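Local coordinates for ribulose bisphosphate carboxylase (Hyperthermus butylicus DSM 5456, PDB 6HUN), which probably catalyses the addition of carbon dioxide and water to ribulose 1,5-bisphosphate, giving two molecules of 3-phosphoglycerate in an archaeal AMP degradation pathway, at residues 172-177 against 407-412; 194-199 against 414-419; 294-299 against 326-331; 377-382 against 401-406; 384-389 against 420-425. All blocks are in the same frame, centred on the assembly; numbering follows the deposited sequence.

Interaction 1: 172-177 against 407-412; sequences LATVPK and GVLGHP
Leu409 drives one methyl, CD1, into the bend where strand 171-174 gives way to the loop carrying Lys177, and here the packing is tight. CD1 of Leu409 lies 3.4 Å from Val175 O and 3.6 Å from Lys177 N, so the methyl rests against backbone. Thr174 closes the strand side of this nook: its CG2 meets the same CD1 of Leu409 tip to tip at 3.9 Å. With chi1 at -68°, Thr174 lays OG1 beside its own backbone N and leaves CG2 facing the leucine. OG1 of Thr174 then sits 4.0 Å from CG2 of Val408, buried and without a polar partner in the model. Cutting Thr174 back to alanine is likely to open a gap between strand and helix end, since Leu409 would lose its opposing methyl and Val408 the OG1 beside it.

The Lys177 side is looser. Its CG passes CD1 of Leu409 at 3.7 Å, but bends at chi3 and chi4 swing the end of the chain away, and the lysine, the predicted proton acceptor, also packs on Thr70 of the second subunit.

Around the contact, Thr174 and Leu409 both touch Ile194 of helix 184-196, while Val408 leans on Val422 of helix 415-431. Strand 171-174 lies between strands 201-203 and 401-403, where the eight-stranded barrel closes.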
# COMPACT_ATOMS: atom_id res chain seq x y z
N LEU A 172 5.74 -26.54 -9.91
CA LEU A 172 6.60 -26.45 -8.73
C LEU A 172 7.56 -25.27 -8.81
O LEU A 172 8.18 -25.03 -9.85
CB LEU A 172 7.39 -27.74 -8.56
CG LEU A 172 6.43 -28.95 -8.56
CD1 LEU A 172 7.20 -30.24 -8.79
CD2 LEU A 172 5.60 -28.99 -7.29
N ALA A 173 7.73 -24.58 -7.68
CA ALA A 173 8.64 -23.44 -7.57
C ALA A 173 9.49 -23.56 -6.31
O ALA A 173 9.05 -24.14 -5.32
CB ALA A 173 7.84 -22.13 -7.55
N THR A 174 10.72 -23.03 -6.35
CA THR A 174 11.62 -23.01 -5.19
C THR A 174 12.33 -21.67 -5.10
O THR A 174 12.91 -21.23 -6.09
CB THR A 174 12.69 -24.10 -5.27
OG1 THR A 174 12.05 -25.37 -5.14
CG2 THR A 174 13.72 -23.94 -4.13
N VAL A 175 12.33 -21.07 -3.91
CA VAL A 175 13.22 -19.98 -3.53
C VAL A 175 14.50 -20.52 -2.89
O VAL A 175 14.44 -21.34 -1.95
CB VAL A 175 12.52 -19.02 -2.56
CG1 VAL A 175 13.43 -17.82 -2.19
CG2 VAL A 175 11.19 -18.57 -3.13
N PRO A 176 15.67 -20.11 -3.36
CA PRO A 176 16.94 -20.51 -2.73
C PRO A 176 16.97 -20.24 -1.24
O PRO A 176 16.28 -19.38 -0.70
CB PRO A 176 17.98 -19.66 -3.46
CG PRO A 176 17.38 -19.39 -4.80
CD PRO A 176 15.89 -19.32 -4.59
N LYS A 177 17.80 -21.01 -0.56
CA LYS A 177 18.11 -20.75 0.82
C LYS A 177 19.63 -20.63 0.93
O LYS A 177 20.35 -21.48 0.38
CB LYS A 177 17.60 -21.85 1.75
CG LYS A 177 16.08 -21.94 1.84
CD LYS A 177 15.64 -23.14 2.70
CE LYS A 177 15.85 -22.92 4.22
NZ LYS A 177 14.77 -22.11 4.84
N GLY A 407 11.51 -28.75 1.34
CA GLY A 407 11.51 -30.12 0.86
C GLY A 407 12.59 -30.41 -0.16
O GLY A 407 13.08 -31.54 -0.26
N VAL A 408 13.01 -29.39 -0.91
CA VAL A 408 13.93 -29.58 -2.02
C VAL A 408 15.38 -29.39 -1.58
O VAL A 408 16.21 -30.29 -1.76
CB VAL A 408 13.57 -28.62 -3.17
CG1 VAL A 408 14.76 -28.42 -4.13
CG2 VAL A 408 12.37 -29.13 -3.93
N LEU A 409 15.69 -28.24 -1.00
CA LEU A 409 17.05 -27.91 -0.61
C LEU A 409 17.52 -28.68 0.62
O LEU A 409 18.73 -28.78 0.84
CB LEU A 409 17.14 -26.39 -0.37
CG LEU A 409 16.43 -25.63 -1.46
CD1 LEU A 409 16.16 -24.17 -1.08
CD2 LEU A 409 17.27 -25.69 -2.69
N GLY A 410 16.61 -29.26 1.39
CA GLY A 410 16.97 -30.01 2.57
C GLY A 410 17.04 -31.51 2.40
O GLY A 410 17.23 -32.22 3.40
N HIS A 411 16.91 -32.03 1.18
CA HIS A 411 16.91 -33.49 0.97
C HIS A 411 18.28 -34.08 1.30
O HIS A 411 19.31 -33.54 0.91
CB HIS A 411 16.52 -33.82 -0.47
CG HIS A 411 16.15 -35.25 -0.70
ND1 HIS A 411 17.02 -36.19 -1.21
CD2 HIS A 411 14.98 -35.91 -0.50
CE1 HIS A 411 16.42 -37.36 -1.31
NE2 HIS A 411 15.18 -37.22 -0.88
N PRO A 412 18.32 -35.22 2.00
CA PRO A 412 19.61 -35.78 2.44
C PRO A 412 20.60 -36.02 1.31
O PRO A 412 21.81 -36.05 1.55
CB PRO A 412 19.21 -37.09 3.13
CG PRO A 412 17.81 -36.86 3.58
CD PRO A 412 17.17 -35.96 2.55

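Interaction 2: 194-199 against 414-419; sequences ILIGGI and GPEAGA
Ala419 and Gly197 bring the end of helix 184-196 against the first turns of helix 415-431 almost backbone to backbone. Van der Waals packing does most of the work. CB of Ala419 lies 3.4 Å from Gly197 O and 3.6 Å from CG1 of Ile199, a methyl set between a carbonyl and a branched side chain. Further along, CG2 of Ile196 meets CG of Glu416 at 3.6 Å, the two chains crossing at a slant; a bend at chi2 (89°) then carries the carboxylate of Glu416 off toward Glu193, a like charge close by.

The weakly polar element is a CA-H...O contact, Gly197 CA to Glu416 O at 3.6 Å. It needs the bare glycine, because a CB on Gly197 would run into that same oxygen.

The two segments share no conventional hydrogen bond. Within its own, Gly198, with positive phi, ends the helix in a Schellman motif, its N bonded to Leu195 O at 2.9 Å; beyond them, its carbonyl receives NH1 of Arg423, one turn past Ala419.

Ile199 leads into strand 201-203 and touches Leu172 and Thr174 of strand 171-174, while Leu195 faces helix 216-234. The contact thus joins helix 184-196, which follows the barrel's first strand, to helix 415-431, which comes after its last.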
# COMPACT_ATOMS: atom_id res chain seq x y z
N ILE A 194 18.56 -26.80 -8.58
CA ILE A 194 17.10 -26.78 -8.39
C ILE A 194 16.40 -27.26 -9.67
O ILE A 194 15.63 -28.22 -9.65
CB ILE A 194 16.65 -25.37 -7.96
CG1 ILE A 194 17.05 -25.11 -6.50
CG2 ILE A 194 15.13 -25.16 -8.12
CD1 ILE A 194 17.17 -23.63 -6.12
N LEU A 195 16.67 -26.59 -10.80
CA LEU A 195 15.95 -26.94 -12.03
C LEU A 195 16.31 -28.33 -12.53
O LEU A 195 15.42 -29.09 -12.94
CB LEU A 195 16.26 -25.93 -13.12
CG LEU A 195 15.97 -24.46 -12.72
CD1 LEU A 195 16.27 -23.63 -13.91
CD2 LEU A 195 14.53 -24.30 -12.32
N ILE A 196 17.60 -28.67 -12.53
CA ILE A 196 18.07 -29.94 -13.08
C ILE A 196 17.35 -31.15 -12.48
O ILE A 196 17.18 -32.17 -13.15
CB ILE A 196 19.61 -30.06 -12.90
CG1 ILE A 196 20.19 -30.95 -13.98
CG2 ILE A 196 19.98 -30.60 -11.51
CD1 ILE A 196 20.20 -30.30 -15.33
N GLY A 197 16.91 -31.06 -11.24
CA GLY A 197 16.22 -32.21 -10.70
C GLY A 197 14.71 -32.25 -10.86
O GLY A 197 14.09 -33.20 -10.40
N GLY A 198 14.08 -31.26 -11.49
CA GLY A 198 12.64 -31.35 -11.69
C GLY A 198 11.80 -30.14 -11.27
O GLY A 198 10.59 -30.11 -11.50
N ILE A 199 12.40 -29.16 -10.61
CA ILE A 199 11.59 -27.97 -10.29
C ILE A 199 11.43 -27.16 -11.58
O ILE A 199 12.29 -27.20 -12.47
CB ILE A 199 12.21 -27.18 -9.13
CG1 ILE A 199 12.19 -28.01 -7.86
CG2 ILE A 199 11.47 -25.81 -8.90
CD1 ILE A 199 10.93 -28.79 -7.64
N GLY A 414 20.92 -34.05 -1.46
CA GLY A 414 21.16 -32.87 -2.25
C GLY A 414 19.92 -32.43 -2.99
O GLY A 414 18.92 -33.15 -3.09
N PRO A 415 19.96 -31.21 -3.54
CA PRO A 415 18.72 -30.61 -4.07
C PRO A 415 18.21 -31.28 -5.33
O PRO A 415 16.99 -31.41 -5.50
CB PRO A 415 19.11 -29.15 -4.30
CG PRO A 415 20.61 -29.16 -4.40
CD PRO A 415 21.07 -30.25 -3.49
N GLU A 416 19.10 -31.71 -6.22
CA GLU A 416 18.69 -32.47 -7.40
C GLU A 416 17.78 -33.62 -7.01
O GLU A 416 16.63 -33.71 -7.46
CB GLU A 416 19.93 -32.96 -8.15
CG GLU A 416 21.01 -31.88 -8.29
CD GLU A 416 22.00 -31.86 -7.12
OE1 GLU A 416 23.20 -31.58 -7.34
OE2 GLU A 416 21.57 -32.09 -5.97
N ALA A 417 18.27 -34.50 -6.12
CA ALA A 417 17.43 -35.56 -5.58
C ALA A 417 16.20 -35.01 -4.87
O ALA A 417 15.11 -35.58 -4.96
CB ALA A 417 18.25 -36.45 -4.64
N GLY A 418 16.35 -33.88 -4.16
CA GLY A 418 15.20 -33.26 -3.52
C GLY A 418 14.11 -32.85 -4.49
O GLY A 418 12.92 -33.07 -4.24
N ALA A 419 14.48 -32.23 -5.61
CA ALA A 419 13.47 -31.91 -6.62
C ALA A 419 12.87 -33.19 -7.21
O ALA A 419 11.67 -33.24 -7.50
CB ALA A 419 14.09 -31.04 -7.71

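Interaction 3: 294-299 against 326-331; sequences GHRAFH and HVHVGT
Arg296 reaches His328 because its chi1 of 53° tucks CG between the backbone N and the carbonyl carbon, after which the chain runs extended as far as NE. His328 answers with CG trans to its backbone N (chi1 -163°), and the guanidinium and the imidazole end with planes only 10° apart. They are nonetheless offset: NH2 of Arg296 comes to ND1 of His328 obliquely at 3.4 Å, and the angle is too poor for a hydrogen bond. That nitrogen already accepts from Gly330 N, 2.9 Å from His328 ND1, while NE2 of the ring pairs with the hydroxyl of Ser381, so the imidazole is fixed at both nitrogens.

The guanidinium is sandwiched. The backbone of 328-330 lies over one face, with NH2 of Arg296 3.5 Å from CA of Gly330, and His299 NE2 stands over the centre of the other. Nearer the stem, CD of Arg296 is 3.5 Å from His328 O, a buried carbonyl with no partner in the model.

Between the strands, Gly294 N donates to His326 O at 3.0 Å. Further on the strands part, and a water fills in, donating to Gly294 O and accepting from His328 N at 2.7 Å. His295 turns away; its ND1 accepts from Ala297 N at 3.0 Å.

Strands 291-295 and 326-328 are neighbours in the barrel, with a calcium ion bound close to His328. Arg296 and His328 are predicted substrate ligands, and their clamped, near-parallel groups are consistent with a preformed pocket for a phosphate of the bisphosphate, as in other RuBisCOs.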
# COMPACT_ATOMS: atom_id res chain seq x y z
N GLY A 294 2.52 -12.16 -8.75
CA GLY A 294 2.34 -11.11 -7.75
C GLY A 294 2.67 -11.55 -6.33
O GLY A 294 2.11 -12.55 -5.83
N HIS A 295 3.64 -10.89 -5.69
CA HIS A 295 4.02 -11.25 -4.33
C HIS A 295 3.25 -10.32 -3.41
O HIS A 295 3.28 -9.12 -3.60
CB HIS A 295 5.53 -11.09 -4.13
CG HIS A 295 6.01 -11.72 -2.87
ND1 HIS A 295 5.73 -11.18 -1.63
CD2 HIS A 295 6.60 -12.93 -2.64
CE1 HIS A 295 6.20 -11.99 -0.69
NE2 HIS A 295 6.75 -13.05 -1.28
N ARG A 296 2.63 -10.84 -2.37
CA ARG A 296 1.77 -9.97 -1.55
C ARG A 296 2.43 -9.41 -0.29
O ARG A 296 1.71 -8.99 0.61
CB ARG A 296 0.50 -10.74 -1.16
CG ARG A 296 0.88 -12.10 -0.50
CD ARG A 296 -0.41 -12.88 0.04
NE ARG A 296 -0.01 -13.97 0.92
CZ ARG A 296 -0.81 -14.58 1.79
NH1 ARG A 296 -2.09 -14.22 1.88
NH2 ARG A 296 -0.32 -15.53 2.58
N ALA A 297 3.76 -9.34 -0.22
CA ALA A 297 4.40 -8.79 0.98
C ALA A 297 3.80 -7.44 1.34
O ALA A 297 3.53 -6.63 0.44
CB ALA A 297 5.91 -8.64 0.70
N PHE A 298 3.51 -7.27 2.64
CA PHE A 298 2.95 -6.13 3.37
C PHE A 298 1.48 -6.38 3.66
O PHE A 298 0.89 -5.76 4.57
CB PHE A 298 3.07 -4.78 2.61
CG PHE A 298 2.51 -3.61 3.39
CD1 PHE A 298 3.09 -3.27 4.63
CD2 PHE A 298 1.37 -2.92 2.91
CE1 PHE A 298 2.59 -2.15 5.36
CE2 PHE A 298 0.90 -1.73 3.64
CZ PHE A 298 1.50 -1.41 4.86
N HIS A 299 0.85 -7.35 2.96
CA HIS A 299 -0.61 -7.53 3.13
C HIS A 299 -0.98 -7.79 4.58
O HIS A 299 -2.04 -7.33 5.04
CB HIS A 299 -1.16 -8.74 2.30
CG HIS A 299 -0.83 -10.08 2.90
ND1 HIS A 299 -1.73 -10.76 3.72
CD2 HIS A 299 0.31 -10.82 2.91
CE1 HIS A 299 -1.16 -11.86 4.17
NE2 HIS A 299 0.09 -11.90 3.73
N HIS A 326 -0.26 -15.20 -11.13
CA HIS A 326 -0.13 -16.09 -9.99
C HIS A 326 -0.26 -15.25 -8.72
O HIS A 326 0.23 -14.13 -8.66
CB HIS A 326 1.24 -16.79 -9.83
CG HIS A 326 1.92 -17.24 -11.07
ND1 HIS A 326 3.29 -17.38 -11.11
CD2 HIS A 326 1.46 -17.68 -12.27
CE1 HIS A 326 3.65 -17.89 -12.29
NE2 HIS A 326 2.56 -18.07 -13.01
N VAL A 327 -0.85 -15.82 -7.67
CA VAL A 327 -0.91 -15.03 -6.41
C VAL A 327 -1.03 -15.99 -5.23
O VAL A 327 -1.65 -17.06 -5.32
CB VAL A 327 -2.07 -14.00 -6.42
CG1 VAL A 327 -3.40 -14.67 -6.17
CG2 VAL A 327 -1.86 -12.93 -5.25
N HIS A 328 -0.40 -15.63 -4.12
CA HIS A 328 -0.40 -16.53 -2.97
C HIS A 328 -1.73 -16.35 -2.23
O HIS A 328 -2.15 -15.21 -1.97
CB HIS A 328 0.78 -16.17 -2.07
CG HIS A 328 1.15 -17.21 -1.08
ND1 HIS A 328 0.31 -17.60 -0.07
CD2 HIS A 328 2.28 -17.94 -0.93
CE1 HIS A 328 0.89 -18.55 0.66
NE2 HIS A 328 2.09 -18.76 0.16
N VAL A 329 -2.37 -17.45 -1.89
CA VAL A 329 -3.68 -17.46 -1.25
C VAL A 329 -3.60 -17.80 0.22
O VAL A 329 -4.66 -17.96 0.88
CB VAL A 329 -4.64 -18.46 -1.95
CG1 VAL A 329 -4.98 -17.97 -3.31
CG2 VAL A 329 -4.03 -19.84 -2.05
N GLY A 330 -2.41 -17.96 0.76
CA GLY A 330 -2.34 -18.34 2.16
C GLY A 330 -2.57 -19.82 2.37
O GLY A 330 -2.99 -20.55 1.48
N THR A 331 -2.32 -20.26 3.64
CA THR A 331 -1.89 -21.62 3.91
C THR A 331 -3.02 -22.52 4.42
O THR A 331 -3.69 -22.17 5.42
CB THR A 331 -0.76 -21.56 4.94
OG1 THR A 331 -1.20 -20.74 6.03
CG2 THR A 331 0.46 -20.87 4.30
O HOH W 1 1.16 -13.40 -3.73

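Interaction 4: 377-382 against 401-406; sequences FPVASG and IMQVGG
Three nearly straight backbone hydrogen bonds tie Pro378 and Ala380 to Ile401 and Gln403 across two parallel strands. Ile401 N donates to Pro378 O at 2.9 Å, Ala380 N to Ile401 O at 2.8 Å, and Gln403 N to Ala380 O at 2.8 Å with an angle of 176°. Past the last of these the strands part, and a water continues the ladder, accepting from Gly382 N at 2.8 Å and donating to Gln403 O. A CA-H...O contact, Val379 CA to Ile401 O at 3.3 Å, fills in between.

Packing gathers round Ile401. Its CG1 sits over the face of the Phe377 ring, a CH-pi contact 4.2 Å from the centroid, and its CD1 lies 3.7 Å from Phe377 CB. An alanine in place of Phe377 would strip away the ring, and Ile401 CG1 would probably be left without the face that covers it. CG2 of Val379 meets CB of Ile401 at 4.0 Å. Ser381 and Gln403 touch through CB alone; their polar ends turn to His328 and Lys203, and both strand ends are predicted to bind substrate.

Helix 389-396 makes the right-handed beta-alpha-beta crossover between these strands, the last two of the barrel; Met402 packs under it, and strands 326-328 and 171-174 flank the pair.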
# COMPACT_ATOMS: atom_id res chain seq x y z
N PHE A 377 -3.34 -18.54 -11.18
CA PHE A 377 -2.76 -19.69 -10.42
C PHE A 377 -2.65 -19.35 -8.94
O PHE A 377 -1.85 -18.48 -8.57
CB PHE A 377 -1.36 -20.02 -10.92
CG PHE A 377 -1.27 -21.23 -11.83
CD1 PHE A 377 -1.73 -22.50 -11.41
CD2 PHE A 377 -0.71 -21.10 -13.08
CE1 PHE A 377 -1.64 -23.63 -12.25
CE2 PHE A 377 -0.63 -22.19 -13.93
CZ PHE A 377 -1.10 -23.44 -13.54
N PRO A 378 -3.35 -20.04 -8.05
CA PRO A 378 -3.08 -19.88 -6.62
C PRO A 378 -1.73 -20.51 -6.34
O PRO A 378 -1.36 -21.54 -6.93
CB PRO A 378 -4.20 -20.69 -5.94
CG PRO A 378 -5.16 -21.02 -6.99
CD PRO A 378 -4.46 -20.97 -8.34
N VAL A 379 -1.01 -19.89 -5.42
CA VAL A 379 0.29 -20.40 -4.98
C VAL A 379 0.15 -20.92 -3.56
O VAL A 379 -0.37 -20.21 -2.68
CB VAL A 379 1.35 -19.30 -5.08
CG1 VAL A 379 2.66 -19.77 -4.46
CG2 VAL A 379 1.44 -18.84 -6.56
N ALA A 380 0.57 -22.16 -3.35
CA ALA A 380 0.55 -22.76 -2.01
C ALA A 380 1.97 -22.83 -1.47
O ALA A 380 2.92 -23.11 -2.21
CB ALA A 380 -0.08 -24.15 -2.06
N SER A 381 2.12 -22.59 -0.18
CA SER A 381 3.46 -22.59 0.39
C SER A 381 3.30 -22.73 1.89
O SER A 381 2.21 -22.54 2.44
CB SER A 381 4.20 -21.30 0.07
OG SER A 381 3.91 -20.36 1.09
N GLY A 382 4.40 -23.03 2.55
CA GLY A 382 4.36 -23.24 4.00
C GLY A 382 4.95 -24.55 4.43
O GLY A 382 4.25 -25.42 4.97
N ILE A 401 0.36 -23.63 -8.05
CA ILE A 401 1.81 -23.64 -7.97
C ILE A 401 2.18 -23.96 -6.52
O ILE A 401 1.67 -23.32 -5.60
CB ILE A 401 2.40 -22.30 -8.42
CG1 ILE A 401 1.99 -22.01 -9.86
CG2 ILE A 401 3.92 -22.33 -8.21
CD1 ILE A 401 2.19 -20.49 -10.20
N MET A 402 2.98 -25.01 -6.30
CA MET A 402 3.47 -25.28 -4.96
C MET A 402 4.89 -24.79 -4.80
O MET A 402 5.77 -25.09 -5.61
CB MET A 402 3.41 -26.79 -4.67
CG MET A 402 2.25 -27.41 -5.37
SD MET A 402 1.92 -29.17 -4.81
CE MET A 402 1.36 -28.78 -3.19
N GLN A 403 5.12 -24.03 -3.75
CA GLN A 403 6.47 -23.63 -3.43
C GLN A 403 7.05 -24.64 -2.46
O GLN A 403 6.50 -24.87 -1.38
CB GLN A 403 6.44 -22.21 -2.87
CG GLN A 403 7.75 -21.57 -2.78
CD GLN A 403 7.58 -20.16 -2.29
OE1 GLN A 403 6.79 -19.42 -2.85
NE2 GLN A 403 8.26 -19.80 -1.19
N VAL A 404 8.13 -25.29 -2.86
CA VAL A 404 8.55 -26.47 -2.13
C VAL A 404 10.01 -26.35 -1.78
O VAL A 404 10.77 -27.33 -1.89
CB VAL A 404 8.28 -27.79 -2.90
CG1 VAL A 404 6.81 -28.11 -2.97
CG2 VAL A 404 8.92 -27.79 -4.32
N GLY A 405 10.40 -25.20 -1.27
CA GLY A 405 11.76 -24.91 -0.88
C GLY A 405 12.44 -25.83 0.11
O GLY A 405 13.46 -26.43 -0.22
N GLY A 406 11.89 -25.93 1.33
CA GLY A 406 12.51 -26.77 2.34
C GLY A 406 12.61 -28.22 1.91
O GLY A 406 13.66 -28.84 2.02
O HOH W 2 6.32 -24.61 1.17

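Interaction 5: 384-389 against 420-425; sequences LHPGTL and RAVRQA
Pro386 presses its ring against one side of helix 415-431, and three residues of that helix receive it. CG of the proline meets CG2 of Val422 at 3.9 Å, the two side chains crossing at about a right angle, and the same Pro386 CG lies 4.1 Å from CB of Ala421. One turn further along the helix, CB of Ala425 stands 3.8 Å from Pro386 CB and 3.6 Å from Pro386 O. Such small partners let the backbones draw close, with CA of Pro386 and CA of Val422 only 5.0 Å apart.

Leu389 supplies the second prong. Its CD1 touches CG1 of Val422 at 3.5 Å, again with the side chains roughly perpendicular, and edges toward the methyl of Ala425 as well.

Val422 serves both prongs by dividing its branches. With chi1 at 165°, CG1 is trans to the backbone N and goes to the leucine, while CG2 lies beside that N and goes to the proline. Across the segments the side chains meet by apolar packing alone. Within 384-389, hydrogen bonds keep the turn in shape: Leu389 N donates to Pro386 O at 3.1 Å, and the hydroxyl of Thr388 donates to a lone pair of His385 O, in the carbonyl plane.

The turn leads from strand 377-380 into helix 389-396. Pro386 is also held by Leu445, Ala448 and Trp452 of helix 443-452, so it is wedged between two helices, and Val422 continues inward to Leu172 of strand 171-174 and to Val404.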
# COMPACT_ATOMS: atom_id res chain seq x y z
N LEU A 384 6.12 -27.13 2.81
CA LEU A 384 5.62 -28.32 2.12
C LEU A 384 6.76 -29.28 1.81
O LEU A 384 7.71 -28.92 1.11
CB LEU A 384 4.91 -27.95 0.83
CG LEU A 384 3.81 -26.89 0.97
CD1 LEU A 384 3.40 -26.37 -0.39
CD2 LEU A 384 2.63 -27.46 1.71
N HIS A 385 6.61 -30.52 2.25
CA HIS A 385 7.53 -31.63 2.03
C HIS A 385 6.87 -32.65 1.12
O HIS A 385 5.65 -32.62 0.96
CB HIS A 385 7.90 -32.28 3.37
CG HIS A 385 8.60 -31.34 4.29
ND1 HIS A 385 9.95 -31.09 4.20
CD2 HIS A 385 8.13 -30.53 5.27
CE1 HIS A 385 10.30 -30.21 5.12
NE2 HIS A 385 9.21 -29.84 5.77
N PRO A 386 7.63 -33.55 0.49
CA PRO A 386 6.97 -34.54 -0.38
C PRO A 386 5.79 -35.27 0.28
O PRO A 386 4.74 -35.40 -0.35
CB PRO A 386 8.13 -35.48 -0.75
CG PRO A 386 9.32 -34.51 -0.79
CD PRO A 386 9.10 -33.59 0.37
N GLY A 387 5.90 -35.64 1.56
CA GLY A 387 4.82 -36.39 2.19
C GLY A 387 3.48 -35.68 2.19
O GLY A 387 2.44 -36.31 2.01
N THR A 388 3.49 -34.35 2.38
CA THR A 388 2.30 -33.53 2.46
C THR A 388 1.68 -33.20 1.09
O THR A 388 0.56 -32.67 1.06
CB THR A 388 2.59 -32.17 3.13
OG1 THR A 388 3.09 -31.25 2.15
CG2 THR A 388 3.61 -32.27 4.23
N LEU A 389 2.40 -33.40 -0.02
CA LEU A 389 1.97 -32.78 -1.28
C LEU A 389 0.65 -33.37 -1.77
O LEU A 389 -0.24 -32.61 -2.17
CB LEU A 389 3.04 -32.92 -2.35
CG LEU A 389 4.35 -32.17 -2.11
CD1 LEU A 389 5.18 -32.19 -3.38
CD2 LEU A 389 4.12 -30.70 -1.64
N ARG A 420 13.67 -34.24 -7.35
CA ARG A 420 13.11 -35.48 -7.88
C ARG A 420 12.11 -36.08 -6.90
O ARG A 420 11.05 -36.58 -7.31
CB ARG A 420 14.21 -36.48 -8.22
CG ARG A 420 13.92 -37.18 -9.53
CD ARG A 420 15.21 -37.47 -10.26
NE ARG A 420 16.24 -37.95 -9.33
CZ ARG A 420 17.40 -37.34 -9.12
NH1 ARG A 420 17.69 -36.23 -9.81
NH2 ARG A 420 18.27 -37.83 -8.25
N ALA A 421 12.40 -36.02 -5.60
CA ALA A 421 11.46 -36.54 -4.62
C ALA A 421 10.12 -35.82 -4.71
O ALA A 421 9.06 -36.46 -4.75
CB ALA A 421 12.05 -36.45 -3.21
N VAL A 422 10.14 -34.48 -4.76
CA VAL A 422 8.89 -33.73 -4.90
C VAL A 422 8.13 -34.16 -6.16
O VAL A 422 6.91 -34.35 -6.12
CB VAL A 422 9.17 -32.21 -4.93
CG1 VAL A 422 7.96 -31.45 -5.45
CG2 VAL A 422 9.51 -31.74 -3.56
N ARG A 423 8.84 -34.30 -7.29
CA ARG A 423 8.20 -34.70 -8.55
C ARG A 423 7.63 -36.11 -8.45
O ARG A 423 6.53 -36.39 -8.95
CB ARG A 423 9.19 -34.61 -9.71
CG ARG A 423 9.52 -33.19 -10.21
CD ARG A 423 8.38 -32.55 -11.04
NE ARG A 423 8.05 -33.26 -12.28
CZ ARG A 423 8.63 -33.03 -13.46
NH1 ARG A 423 9.59 -32.12 -13.60
NH2 ARG A 423 8.25 -33.73 -14.53
N GLN A 424 8.33 -37.01 -7.78
CA GLN A 424 7.77 -38.35 -7.62
C GLN A 424 6.55 -38.30 -6.71
O GLN A 424 5.55 -38.98 -6.97
CB GLN A 424 8.83 -39.30 -7.07
CG GLN A 424 9.98 -39.48 -8.01
CD GLN A 424 11.17 -40.09 -7.34
OE1 GLN A 424 11.25 -40.17 -6.10
NE2 GLN A 424 12.10 -40.58 -8.15
N ALA A 425 6.61 -37.48 -5.65
CA ALA A 425 5.46 -37.31 -4.78
C ALA A 425 4.26 -36.79 -5.56
O ALA A 425 3.14 -37.29 -5.40
CB ALA A 425 5.81 -36.39 -3.62

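All five contacts are buried and belong to the catalytic barrel. Interactions 3 and 4 lie within the strand wall and at its active-site mouth, joined through the His328-Ser381 bond; their chemistry is backbone bonding, bridging water and polar side chains. Interactions 2 and 5 share helix 415-431 in the outer layer: interaction 2 sets an alanine methyl on a glycine backbone, interaction 5 packs proline and leucine on valine and alanine, and Arg423 links them through Gly198. Interaction 1 stands between: strand 171-174 bonds to strand 401-403 of interaction 4, while Leu172 and Val408 reach Val422 of interaction 5. Of the five, interactions 1, 2 and 3 also touch the second subunit at their edges.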